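Long-range contacts in MobA-like NTP transferase domain-containing protein (Thermus thermophilus, PDB 2DPW), which is of unknown function but probably transfers nucleotidyl groups, as expected of a MobA-like NTP transferase domain: residues 112-117 / 147-152; 103-108 / 211-216; 4-9 / 85-90; 96-101 / 217-222. All blocks are in the same frame, centred on the assembly; numbering follows the deposited sequence.

Contact 1 of 4, residues 112-117 / 147-152; sequences AALVYP and NLLLLD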
loop_
_atom_site.group_PDB
_atom_site.type_symbol
_atom_site.label_atom_id
_atom_site.label_comp_id
_atom_site.label_asym_id
_atom_site.label_seq_id
_atom_site.Cartn_x
_atom_site.Cartn_y
_atom_site.Cartn_z
ATOM N N ALA A 112 1.733 7.609 14.691
ATOM C CA ALA A 112 1.442 8.668 13.714
ATOM C C ALA A 112 0.167 8.387 12.916
ATOM O O ALA A 112 -0.147 7.234 12.607
ATOM C CB ALA A 112 2.625 8.850 12.754
ATOM N N ALA A 113 -0.555 9.456 12.589
ATOM C CA ALA A 113 -1.800 9.377 11.831
ATOM C C ALA A 113 -1.619 8.518 10.596
ATOM O O ALA A 113 -2.514 7.774 10.185
ATOM C CB ALA A 113 -2.226 10.765 11.407
ATOM N N LEU A 114 -0.439 8.625 10.009
ATOM C CA LEU A 114 -0.141 7.895 8.807
ATOM C C LEU A 114 1.276 7.347 8.826
ATOM O O LEU A 114 2.225 8.085 9.077
ATOM C CB LEU A 114 -0.342 8.829 7.617
ATOM C CG LEU A 114 -0.064 8.287 6.222
ATOM C CD1 LEU A 114 -0.915 9.020 5.221
ATOM C CD2 LEU A 114 1.414 8.423 5.908
ATOM N N VAL A 115 1.408 6.046 8.576
ATOM C CA VAL A 115 2.713 5.409 8.529
ATOM C C VAL A 115 2.819 4.593 7.243
ATOM O O VAL A 115 1.965 3.765 6.944
ATOM C CB VAL A 115 2.952 4.513 9.761
ATOM C CG1 VAL A 115 4.353 3.887 9.705
ATOM C CG2 VAL A 115 2.809 5.347 11.024
ATOM N N TYR A 116 3.875 4.842 6.477
ATOM C CA TYR A 116 4.079 4.142 5.222
ATOM C C TYR A 116 5.337 3.305 5.172
ATOM O O TYR A 116 6.440 3.832 5.074
ATOM C CB TYR A 116 4.128 5.137 4.086
ATOM C CG TYR A 116 4.304 4.483 2.753
ATOM C CD1 TYR A 116 3.531 3.385 2.404
ATOM C CD2 TYR A 116 5.198 4.991 1.821
ATOM C CE1 TYR A 116 3.632 2.810 1.160
ATOM C CE2 TYR A 116 5.310 4.431 0.569
ATOM C CZ TYR A 116 4.524 3.339 0.243
ATOM O OH TYR A 116 4.617 2.774 -0.998
ATOM N N PRO A 117 5.182 1.978 5.225
ATOM C CA PRO A 117 6.335 1.069 5.186
ATOM C C PRO A 117 7.124 1.110 3.874
ATOM O O PRO A 117 6.550 1.023 2.789
ATOM C CB PRO A 117 5.728 -0.316 5.452
ATOM C CG PRO A 117 4.282 -0.139 5.647
ATOM C CD PRO A 117 3.912 1.299 5.539
ATOM N N ASN A 147 3.063 -1.594 -0.409
ATOM C CA ASN A 147 1.740 -1.597 -0.951
ATOM C C ASN A 147 0.814 -1.666 0.248
ATOM O O ASN A 147 -0.322 -2.124 0.166
ATOM C CB ASN A 147 1.580 -2.825 -1.830
ATOM C CG ASN A 147 2.291 -2.696 -3.204
ATOM O OD1 ASN A 147 1.952 -1.832 -4.005
ATOM N ND2 ASN A 147 3.262 -3.575 -3.474
ATOM N N LEU A 148 1.359 -1.255 1.384
ATOM C CA LEU A 148 0.644 -1.231 2.649
ATOM C C LEU A 148 0.660 0.188 3.162
ATOM O O LEU A 148 1.613 0.928 2.931
ATOM C CB LEU A 148 1.335 -2.118 3.692
ATOM C CG LEU A 148 1.470 -3.637 3.536
ATOM C CD1 LEU A 148 2.147 -4.146 4.794
ATOM C CD2 LEU A 148 0.113 -4.336 3.344
ATOM N N LEU A 149 -0.402 0.554 3.861
ATOM C CA LEU A 149 -0.505 1.878 4.452
ATOM C C LEU A 149 -1.264 1.765 5.764
ATOM O O LEU A 149 -2.417 1.327 5.800
ATOM C CB LEU A 149 -1.235 2.846 3.529
ATOM C CG LEU A 149 -1.188 4.308 3.979
ATOM C CD1 LEU A 149 0.226 4.859 3.844
ATOM C CD2 LEU A 149 -2.144 5.109 3.129
ATOM N N LEU A 150 -0.600 2.165 6.839
ATOM C CA LEU A 150 -1.162 2.114 8.178
ATOM C C LEU A 150 -1.782 3.474 8.558
ATOM O O LEU A 150 -1.085 4.490 8.649
ATOM C CB LEU A 150 -0.046 1.722 9.149
ATOM C CG LEU A 150 -0.426 1.473 10.604
ATOM C CD1 LEU A 150 -1.655 0.578 10.698
ATOM C CD2 LEU A 150 0.761 0.846 11.302
ATOM N N LEU A 151 -3.093 3.494 8.786
ATOM C CA LEU A 151 -3.767 4.750 9.110
ATOM C C LEU A 151 -4.524 4.809 10.412
ATOM O O LEU A 151 -5.088 3.822 10.882
ATOM C CB LEU A 151 -4.793 5.124 8.040
ATOM C CG LEU A 151 -4.444 5.195 6.564
ATOM C CD1 LEU A 151 -5.730 5.470 5.825
ATOM C CD2 LEU A 151 -3.371 6.267 6.290
ATOM N N ASP A 152 -4.550 6.005 10.978
ATOM C CA ASP A 152 -5.320 6.242 12.172
ATOM C C ASP A 152 -6.528 6.953 11.570
ATOM O O ASP A 152 -6.491 8.164 11.354
ATOM C CB ASP A 152 -4.593 7.176 13.110
ATOM C CG ASP A 152 -5.323 7.340 14.400
ATOM O OD1 ASP A 152 -5.216 6.434 15.251
ATOM O OD2 ASP A 152 -6.033 8.355 14.554
#

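Contact 2 of 4, residues 103-108 / 211-216; sequences RFVLDK and RALVTP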
loop_
_atom_site.group_PDB
_atom_site.type_symbol
_atom_site.label_atom_id
_atom_site.label_comp_id
_atom_site.label_asym_id
_atom_site.label_seq_id
_atom_site.Cartn_x
_atom_site.Cartn_y
_atom_site.Cartn_z
ATOM N N ARG A 103 2.793 -8.162 11.081
ATOM C CA ARG A 103 2.985 -7.847 12.480
ATOM C C ARG A 103 4.131 -6.885 12.706
ATOM O O ARG A 103 4.081 -6.067 13.616
ATOM C CB ARG A 103 3.174 -9.128 13.290
ATOM C CG ARG A 103 1.879 -9.909 13.402
ATOM C CD ARG A 103 1.923 -11.070 14.371
ATOM N NE ARG A 103 0.557 -11.427 14.747
ATOM C CZ ARG A 103 0.213 -12.518 15.418
ATOM N NH1 ARG A 103 1.141 -13.390 15.800
ATOM N NH2 ARG A 103 -1.063 -12.734 15.708
ATOM N N PHE A 104 5.161 -6.965 11.874
ATOM C CA PHE A 104 6.295 -6.059 12.024
ATOM C C PHE A 104 5.771 -4.632 11.956
ATOM O O PHE A 104 6.006 -3.810 12.844
ATOM C CB PHE A 104 7.305 -6.269 10.900
ATOM C CG PHE A 104 8.400 -5.242 10.878
ATOM C CD1 PHE A 104 9.366 -5.208 11.876
ATOM C CD2 PHE A 104 8.449 -4.286 9.875
ATOM C CE1 PHE A 104 10.363 -4.234 11.869
ATOM C CE2 PHE A 104 9.442 -3.313 9.865
ATOM C CZ PHE A 104 10.398 -3.288 10.866
ATOM N N VAL A 105 5.059 -4.362 10.871
ATOM C CA VAL A 105 4.468 -3.061 10.624
ATOM C C VAL A 105 3.712 -2.643 11.870
ATOM O O VAL A 105 4.012 -1.615 12.479
ATOM C CB VAL A 105 3.485 -3.127 9.427
ATOM C CG1 VAL A 105 2.814 -1.775 9.214
ATOM C CG2 VAL A 105 4.232 -3.562 8.176
ATOM N N LEU A 106 2.743 -3.467 12.249
ATOM C CA LEU A 106 1.909 -3.204 13.411
ATOM C C LEU A 106 2.712 -2.912 14.661
ATOM O O LEU A 106 2.445 -1.939 15.366
ATOM C CB LEU A 106 1.022 -4.404 13.674
ATOM C CG LEU A 106 0.273 -4.856 12.429
ATOM C CD1 LEU A 106 -0.245 -6.271 12.623
ATOM C CD2 LEU A 106 -0.847 -3.882 12.140
ATOM N N ASP A 107 3.707 -3.753 14.914
ATOM C CA ASP A 107 4.529 -3.642 16.102
ATOM C C ASP A 107 5.621 -2.599 16.071
ATOM O O ASP A 107 6.009 -2.084 17.115
ATOM C CB ASP A 107 5.115 -5.012 16.438
ATOM C CG ASP A 107 4.028 -6.064 16.664
ATOM O OD1 ASP A 107 2.951 -5.685 17.180
ATOM O OD2 ASP A 107 4.240 -7.259 16.339
ATOM N N LYS A 108 6.106 -2.254 14.889
ATOM C CA LYS A 108 7.171 -1.271 14.811
ATOM C C LYS A 108 6.742 0.092 14.294
ATOM O O LYS A 108 7.521 1.044 14.302
ATOM C CB LYS A 108 8.297 -1.834 13.964
ATOM C CG LYS A 108 8.757 -3.167 14.484
ATOM C CD LYS A 108 9.233 -3.049 15.919
ATOM C CE LYS A 108 9.704 -4.390 16.476
ATOM N NZ LYS A 108 10.444 -4.189 17.761
ATOM N N ARG A 211 4.813 9.306 8.782
ATOM C CA ARG A 211 6.121 8.707 8.901
ATOM C C ARG A 211 6.268 7.445 8.086
ATOM O O ARG A 211 5.281 6.806 7.746
ATOM C CB ARG A 211 6.430 8.436 10.375
ATOM C CG ARG A 211 6.665 9.715 11.148
ATOM C CD ARG A 211 7.182 9.457 12.532
ATOM N NE ARG A 211 8.533 8.907 12.536
ATOM C CZ ARG A 211 9.189 8.586 13.649
ATOM N NH1 ARG A 211 8.603 8.766 14.834
ATOM N NH2 ARG A 211 10.421 8.083 13.583
ATOM N N ALA A 212 7.511 7.104 7.752
ATOM C CA ALA A 212 7.800 5.890 6.990
ATOM C C ALA A 212 8.329 4.841 7.947
ATOM O O ALA A 212 8.879 5.171 8.996
ATOM C CB ALA A 212 8.838 6.164 5.925
ATOM N N LEU A 213 8.148 3.578 7.596
ATOM C CA LEU A 213 8.640 2.491 8.428
ATOM C C LEU A 213 9.536 1.620 7.569
ATOM O O LEU A 213 9.063 0.963 6.634
ATOM C CB LEU A 213 7.489 1.634 8.968
ATOM C CG LEU A 213 7.900 0.440 9.849
ATOM C CD1 LEU A 213 8.321 0.952 11.194
ATOM C CD2 LEU A 213 6.750 -0.553 10.025
ATOM N N VAL A 214 10.832 1.635 7.855
ATOM C CA VAL A 214 11.741 0.786 7.107
ATOM C C VAL A 214 11.296 -0.627 7.466
ATOM O O VAL A 214 11.415 -1.044 8.618
ATOM C CB VAL A 214 13.187 0.971 7.552
ATOM C CG1 VAL A 214 14.087 0.096 6.699
ATOM C CG2 VAL A 214 13.577 2.433 7.439
ATOM N N THR A 215 10.773 -1.351 6.484
ATOM C CA THR A 215 10.271 -2.696 6.708
ATOM C C THR A 215 11.097 -3.706 5.933
ATOM O O THR A 215 11.004 -3.780 4.714
ATOM C CB THR A 215 8.813 -2.765 6.280
ATOM O OG1 THR A 215 8.083 -1.744 6.970
ATOM C CG2 THR A 215 8.217 -4.116 6.603
ATOM N N PRO A 216 11.894 -4.521 6.647
ATOM C CA PRO A 216 12.797 -5.565 6.153
ATOM C C PRO A 216 12.143 -6.628 5.297
ATOM O O PRO A 216 12.821 -7.363 4.590
ATOM C CB PRO A 216 13.367 -6.168 7.431
ATOM C CG PRO A 216 13.092 -5.146 8.480
ATOM C CD PRO A 216 11.748 -4.648 8.102
#

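Contact 3 of 4, residues 4-9 / 85-90; sequences SAIVLA and GRVLVA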
loop_
_atom_site.group_PDB
_atom_site.type_symbol
_atom_site.label_atom_id
_atom_site.label_comp_id
_atom_site.label_asym_id
_atom_site.label_seq_id
_atom_site.Cartn_x
_atom_site.Cartn_y
_atom_site.Cartn_z
ATOM N N SER A 4 -9.144 -3.619 12.386
ATOM C CA SER A 4 -9.492 -3.660 10.982
ATOM C C SER A 4 -8.354 -3.497 10.008
ATOM O O SER A 4 -7.310 -2.931 10.313
ATOM C CB SER A 4 -10.555 -2.613 10.683
ATOM O OG SER A 4 -11.766 -2.969 11.313
ATOM N N ALA A 5 -8.589 -4.021 8.818
ATOM C CA ALA A 5 -7.645 -3.951 7.727
ATOM C C ALA A 5 -8.518 -3.688 6.514
ATOM O O ALA A 5 -9.717 -3.967 6.544
ATOM C CB ALA A 5 -6.931 -5.268 7.577
ATOM N N ILE A 6 -7.947 -3.127 5.458
ATOM C CA ILE A 6 -8.738 -2.886 4.260
ATOM C C ILE A 6 -7.948 -3.308 3.051
ATOM O O ILE A 6 -6.774 -2.983 2.907
ATOM C CB ILE A 6 -9.134 -1.406 4.090
ATOM C CG1 ILE A 6 -9.952 -0.943 5.302
ATOM C CG2 ILE A 6 -9.910 -1.238 2.781
ATOM C CD1 ILE A 6 -10.416 0.492 5.245
ATOM N N VAL A 7 -8.602 -4.044 2.177
ATOM C CA VAL A 7 -7.951 -4.506 0.980
ATOM C C VAL A 7 -8.600 -3.895 -0.238
ATOM O O VAL A 7 -9.771 -4.157 -0.549
ATOM C CB VAL A 7 -8.014 -6.010 0.887
ATOM C CG1 VAL A 7 -7.343 -6.471 -0.363
ATOM C CG2 VAL A 7 -7.351 -6.605 2.105
ATOM N N LEU A 8 -7.821 -3.055 -0.908
ATOM C CA LEU A 8 -8.263 -2.376 -2.109
ATOM C C LEU A 8 -7.827 -3.229 -3.274
ATOM O O LEU A 8 -6.824 -2.956 -3.925
ATOM C CB LEU A 8 -7.619 -0.996 -2.179
ATOM C CG LEU A 8 -7.955 -0.106 -0.981
ATOM C CD1 LEU A 8 -7.268 1.230 -1.143
ATOM C CD2 LEU A 8 -9.473 0.073 -0.872
ATOM N N ALA A 9 -8.583 -4.292 -3.503
ATOM C CA ALA A 9 -8.307 -5.216 -4.584
ATOM C C ALA A 9 -9.067 -4.726 -5.791
ATOM O O ALA A 9 -9.051 -5.350 -6.851
ATOM C CB ALA A 9 -8.765 -6.607 -4.213
ATOM N N GLY A 85 -10.545 3.094 14.555
ATOM C CA GLY A 85 -9.209 2.954 15.110
ATOM C C GLY A 85 -8.070 3.072 14.124
ATOM O O GLY A 85 -8.134 3.863 13.182
ATOM N N ARG A 86 -7.010 2.300 14.354
ATOM C CA ARG A 86 -5.860 2.304 13.458
ATOM C C ARG A 86 -6.096 1.159 12.488
ATOM O O ARG A 86 -6.373 0.038 12.911
ATOM C CB ARG A 86 -4.563 2.078 14.226
ATOM C CG ARG A 86 -3.348 2.611 13.495
ATOM C CD ARG A 86 -2.069 2.565 14.334
ATOM N NE ARG A 86 -1.631 1.193 14.589
ATOM C CZ ARG A 86 -0.444 0.862 15.090
ATOM N NH1 ARG A 86 0.441 1.807 15.392
ATOM N NH2 ARG A 86 -0.138 -0.416 15.289
ATOM N N VAL A 87 -6.012 1.450 11.191
ATOM C CA VAL A 87 -6.245 0.447 10.156
ATOM C C VAL A 87 -5.116 0.294 9.157
ATOM O O VAL A 87 -4.496 1.269 8.732
ATOM C CB VAL A 87 -7.533 0.753 9.367
ATOM C CG1 VAL A 87 -7.693 -0.231 8.204
ATOM C CG2 VAL A 87 -8.732 0.667 10.301
ATOM N N LEU A 88 -4.864 -0.953 8.784
ATOM C CA LEU A 88 -3.830 -1.258 7.823
ATOM C C LEU A 88 -4.455 -1.451 6.456
ATOM O O LEU A 88 -5.360 -2.259 6.268
ATOM C CB LEU A 88 -3.073 -2.514 8.232
ATOM C CG LEU A 88 -2.003 -2.964 7.237
ATOM C CD1 LEU A 88 -0.992 -1.849 7.019
ATOM C CD2 LEU A 88 -1.323 -4.207 7.757
ATOM N N VAL A 89 -3.971 -0.686 5.497
ATOM C CA VAL A 89 -4.494 -0.783 4.160
ATOM C C VAL A 89 -3.526 -1.548 3.301
ATOM O O VAL A 89 -2.312 -1.459 3.483
ATOM C CB VAL A 89 -4.701 0.598 3.548
ATOM C CG1 VAL A 89 -5.318 0.462 2.163
ATOM C CG2 VAL A 89 -5.580 1.425 4.461
ATOM N N ALA A 90 -4.078 -2.300 2.360
ATOM C CA ALA A 90 -3.268 -3.080 1.444
ATOM C C ALA A 90 -3.975 -3.315 0.123
ATOM O O ALA A 90 -5.207 -3.382 0.059
ATOM C CB ALA A 90 -2.913 -4.410 2.070
#

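Contact 4 of 4, residues 96-101 / 217-222; sequences HLTEEA and YPEVGV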
loop_
_atom_site.group_PDB
_atom_site.type_symbol
_atom_site.label_atom_id
_atom_site.label_comp_id
_atom_site.label_asym_id
_atom_site.label_seq_id
_atom_site.Cartn_x
_atom_site.Cartn_y
_atom_site.Cartn_z
ATOM N N HIS A 96 2.717 -12.433 -1.874
ATOM C CA HIS A 96 3.810 -12.925 -1.049
ATOM C C HIS A 96 3.704 -12.403 0.376
ATOM O O HIS A 96 4.505 -12.773 1.235
ATOM C CB HIS A 96 5.163 -12.499 -1.622
ATOM C CG HIS A 96 5.436 -13.034 -2.989
ATOM N ND1 HIS A 96 5.294 -12.273 -4.130
ATOM C CD2 HIS A 96 5.829 -14.262 -3.405
ATOM C CE1 HIS A 96 5.587 -13.005 -5.186
ATOM N NE2 HIS A 96 5.915 -14.219 -4.773
ATOM N N LEU A 97 2.723 -11.538 0.619
ATOM C CA LEU A 97 2.533 -10.963 1.942
ATOM C C LEU A 97 2.414 -12.044 3.018
ATOM O O LEU A 97 1.652 -13.001 2.873
ATOM C CB LEU A 97 1.290 -10.066 1.970
ATOM C CG LEU A 97 1.074 -9.284 3.282
ATOM C CD1 LEU A 97 2.077 -8.148 3.390
ATOM C CD2 LEU A 97 -0.344 -8.737 3.328
ATOM N N THR A 98 3.170 -11.870 4.102
ATOM C CA THR A 98 3.187 -12.810 5.218
ATOM C C THR A 98 2.748 -12.160 6.522
ATOM O O THR A 98 2.819 -10.943 6.675
ATOM C CB THR A 98 4.595 -13.364 5.452
ATOM O OG1 THR A 98 5.460 -12.301 5.855
ATOM C CG2 THR A 98 5.133 -13.962 4.204
ATOM N N GLU A 99 2.313 -12.996 7.459
ATOM C CA GLU A 99 1.874 -12.554 8.770
ATOM C C GLU A 99 3.025 -11.856 9.487
ATOM O O GLU A 99 2.831 -10.835 10.156
ATOM C CB GLU A 99 1.400 -13.760 9.590
ATOM C CG GLU A 99 1.339 -13.536 11.105
ATOM C CD GLU A 99 0.923 -14.786 11.863
ATOM O OE1 GLU A 99 0.818 -15.856 11.232
ATOM O OE2 GLU A 99 0.704 -14.707 13.092
ATOM N N GLU A 100 4.225 -12.404 9.343
ATOM C CA GLU A 100 5.388 -11.820 9.993
ATOM C C GLU A 100 5.576 -10.385 9.521
ATOM O O GLU A 100 5.803 -9.473 10.324
ATOM C CB GLU A 100 6.632 -12.645 9.680
ATOM C CG GLU A 100 7.773 -12.409 10.644
ATOM C CD GLU A 100 8.918 -13.375 10.424
ATOM O OE1 GLU A 100 8.640 -14.509 9.979
ATOM O OE2 GLU A 100 10.085 -13.015 10.704
ATOM N N ALA A 101 5.474 -10.193 8.209
ATOM C CA ALA A 101 5.610 -8.873 7.615
ATOM C C ALA A 101 4.525 -7.946 8.171
ATOM O O ALA A 101 4.781 -6.801 8.526
ATOM C CB ALA A 101 5.490 -8.975 6.104
ATOM N N TYR A 217 10.823 -6.718 5.363
ATOM C CA TYR A 217 10.103 -7.711 4.585
ATOM C C TYR A 217 9.648 -7.146 3.247
ATOM O O TYR A 217 8.687 -6.390 3.173
ATOM C CB TYR A 217 8.905 -8.202 5.371
ATOM C CG TYR A 217 9.255 -8.630 6.771
ATOM C CD1 TYR A 217 9.559 -7.687 7.757
ATOM C CD2 TYR A 217 9.266 -9.980 7.118
ATOM C CE1 TYR A 217 9.860 -8.081 9.056
ATOM C CE2 TYR A 217 9.563 -10.388 8.411
ATOM C CZ TYR A 217 9.855 -9.442 9.378
ATOM O OH TYR A 217 10.103 -9.873 10.660
ATOM N N PRO A 218 10.345 -7.511 2.166
ATOM C CA PRO A 218 10.025 -7.046 0.815
ATOM C C PRO A 218 8.694 -7.545 0.234
ATOM O O PRO A 218 8.238 -7.051 -0.801
ATOM C CB PRO A 218 11.234 -7.509 0.007
ATOM C CG PRO A 218 11.672 -8.732 0.732
ATOM C CD PRO A 218 11.582 -8.307 2.164
ATOM N N GLU A 219 8.074 -8.526 0.886
ATOM C CA GLU A 219 6.788 -9.047 0.414
ATOM C C GLU A 219 5.733 -7.967 0.620
ATOM O O GLU A 219 4.600 -8.080 0.148
ATOM C CB GLU A 219 6.386 -10.318 1.176
ATOM C CG GLU A 219 6.438 -10.206 2.683
ATOM C CD GLU A 219 7.802 -10.561 3.251
ATOM O OE1 GLU A 219 8.819 -9.988 2.801
ATOM O OE2 GLU A 219 7.856 -11.418 4.158
ATOM N N VAL A 220 6.139 -6.918 1.327
ATOM C CA VAL A 220 5.285 -5.788 1.613
ATOM C C VAL A 220 5.106 -4.909 0.376
ATOM O O VAL A 220 4.188 -4.093 0.312
ATOM C CB VAL A 220 5.894 -4.941 2.743
ATOM C CG1 VAL A 220 6.734 -3.811 2.178
ATOM C CG2 VAL A 220 4.821 -4.399 3.599
ATOM N N GLY A 221 5.981 -5.089 -0.607
ATOM C CA GLY A 221 5.904 -4.273 -1.807
ATOM C C GLY A 221 6.033 -4.964 -3.154
ATOM O O GLY A 221 5.654 -4.394 -4.174
ATOM N N VAL A 222 6.568 -6.180 -3.175
ATOM C CA VAL A 222 6.716 -6.905 -4.435
ATOM C C VAL A 222 5.372 -7.448 -4.891
ATOM O O VAL A 222 4.911 -8.497 -4.427
ATOM C CB VAL A 222 7.694 -8.086 -4.310
ATOM C CG1 VAL A 222 7.874 -8.738 -5.665
ATOM C CG2 VAL A 222 9.024 -7.611 -3.777
#

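Contact 1 of 4, residues 112-117 / 147-152
Val115 and Leu150 face each other as an antiparallel hydrogen-bonded pair, each giving its N-H to the other's carbonyl. Val115 N reaches Leu150 O at 2.9 Å, in the plane of that carbonyl, and the return bond from Leu150 N runs at 3.0 Å to Val115 O. Two residues along, Asp152 N donates to Ala113 O at 2.8 Å, the donor tilted 22° out of the carbonyl plane. The buried side of this pairing carries Val115, Leu150, Leu148 and Pro117. There the CB atoms of Val115 and Leu150 lie 4.1 Å apart, and the Pro117 ring crosses Leu148 at about a right angle, its CG 4.1 Å from Leu148 CB. With a glycine at Pro117, the loss of the ring would probably open a gap between Leu148 and Thr215, both of which it touches. These are neighbouring strands of the central mixed sheet of a GT-A-like nucleotidyltransferase fold, and strand 210-214 joins 114-120 along its other edge. The face with Leu114, Tyr116 and Leu149 lies nearer solvent, each of these side chains being partly exposed. Leu114 lies alongside Leu151 with CD1 3.8 Å from Leu151 CD2, both near Phe156 of helix 153-156. Tyr116, its CG anti to the backbone N (chi1 -179°), crosses Leu149 and turns its edge to Leu148 O, while its hydroxyl bonds Gly146 O. Asp152, at the N-cap, takes the backbone N-H of Leu155 with OD2, which also bonds Ser154 OG.

Contact 2 of 4, residues 103-108 / 211-216
Phe104 leans from its helix against residues 213-216, and its side chain can be followed outward atom by atom. CB packs on Tyr217. From there CG swings anti to the backbone N (chi1 172°), which sends the ring toward the end of strand 211-214. CD2 meets the methyl CG2 of Thr215, and the two side chains slide past each other in opposite directions. CE2, next along the same side, lies 3.9 Å from Leu213 CD2. At the tip, CZ comes to 3.3 Å from Val214 O, which sits in the plane of the ring at its edge. Pro216 CD is modelled over one face, too close to be trusted in detail. The opposite face has Lys108 CB, one helical turn on, 3.8 Å above the plane and toward the rim. Thr215 OG1 also lies at the ring edge, held there by its bond of 2.9 Å to Leu213 O, which it meets from above the carbonyl plane.

Leu213 supplies the second half of the contact by straddling the helix surface with its fork: CD1 rests 3.9 Å from Lys108 CB, while CD2 lies 4.2 Å from Val105 CG1. No hydrogen bond joins the two segments, so apolar contact carries the interface. Helix 99-108 lies over the sheet; the axis of its 103-108 part passes 9.6 Å from that of strand 211-214, at 129°, with Val105 reaching Leu148 and Leu150 of strand 148-152 and Leu213 backed by Val115 of strand 114-120.

Contact 3 of 4, residues 4-9 / 85-90
The flat peptide groups of Ile6 and Leu88 meet N-H to carbonyl, and the sheet they help build has Ala5, Val7, Leu88 and Ala90 on one face and Ile6 and Val89 on the other. This is the parallel core of a Rossmann-like, GT-A-type sheet, with strands 4-8 and 86-90 in register and 23° apart. Helix 35-44 packs on Ala5 and Val7, helix 72-81 on Ile6, Leu8 and Val89. Beyond the two strands, 48-52 pairs with 4-8 and 148-152 with 86-90, so both backbones are bonded along both edges.

Ile6 is gripped twice: its N donates to Leu88 O at 2.8 Å, the donor tilted 20° from the carbonyl plane, and its O accepts from Ala90 N at 2.8 Å, almost in line with the C=O. The bond from Leu88 N to Ser4 O, at 3.5 Å, is weak, so the pairing slackens at this end. There Val87 does the filling. CG1 stands anti to the backbone N (chi1 175°) and meets Ile6 CG1 at 3.7 Å, the side chains crossing at about a right angle, while CG2 lies 3.8 Å from Ser4 CB. Cutting Val87 back to an alanine would remove both branches and is likely to leave Ile6 CG1 and Ser4 CB facing a gap. At the far end, Leu8 crosses Val89 obliquely, Leu8 CD1 lying 3.9 Å from Val89 CG1.

Contact 4 of 4, residues 96-101 / 217-222
Tyr217 and Glu219 are the two side chains that reach the start of helix 99-108, each by one hydrogen bond. Tyr217 OH donates to Glu100 OE2 at 3.1 Å, arriving on the anti side of the carboxylate, 21° out of its plane; ring and carboxylate are turned 72° from each other. Thr98 OG1 gives its proton to Glu219 OE2 at 3.1 Å, which receives it on its anti lone pair. Between these bonds Ala101 fills the middle: its CA sits over the Tyr217 ring in a CH-pi contact, 4.0 Å from the centroid, and its CB touches Tyr217 CB at 3.6 Å and Glu219 CG at 3.8 Å.

What positions this shell comes next. Thr98 is the N-cap, and its OG1 also accepts from Ala101 N at 3.2 Å, so one hydroxyl ties the helix start to Glu219. Glu219 reaches it through a folded chain, CG lying between the backbone N and carbonyl carbon (chi1 51°) and bent again at chi2; its CB lies 3.8 Å from His96 CB. A long, weak ion pair with Arg127 gives the carboxylate a second partner. Pro218 O accepts from both Gly221 N and Val222 N, holding the turn after the 3-10 segment. His96 meets Tyr29 and Phe128 edge-to-face. The loop after strand 210-214 packs against the N-terminal end of helix 99-108, with Val220 on strand 114-120 and Leu97 against helix 35-44.

In the fold
Contacts 1 and 3 are built into the same mixed sheet, their centres about 10 Å apart, joined where strand 148-152 pairs with 86-91. Contact 2, about 9 Å from contact 1, adds strand 210-214 beside 114-120 and brings helix 99-108 onto the sheet. Contact 4 uses the start of that helix, about 11 Å from contact 2, and links to contact 1 by a probable hydrogen bond from Asn147 N to Val220 O. Along the chain contact 3 closes first; contact 1 then nests inside contact 2, and contact 2 inside contact 4. The chain after helix 195-206 thus returns to complete the sheet and bind its covering helix.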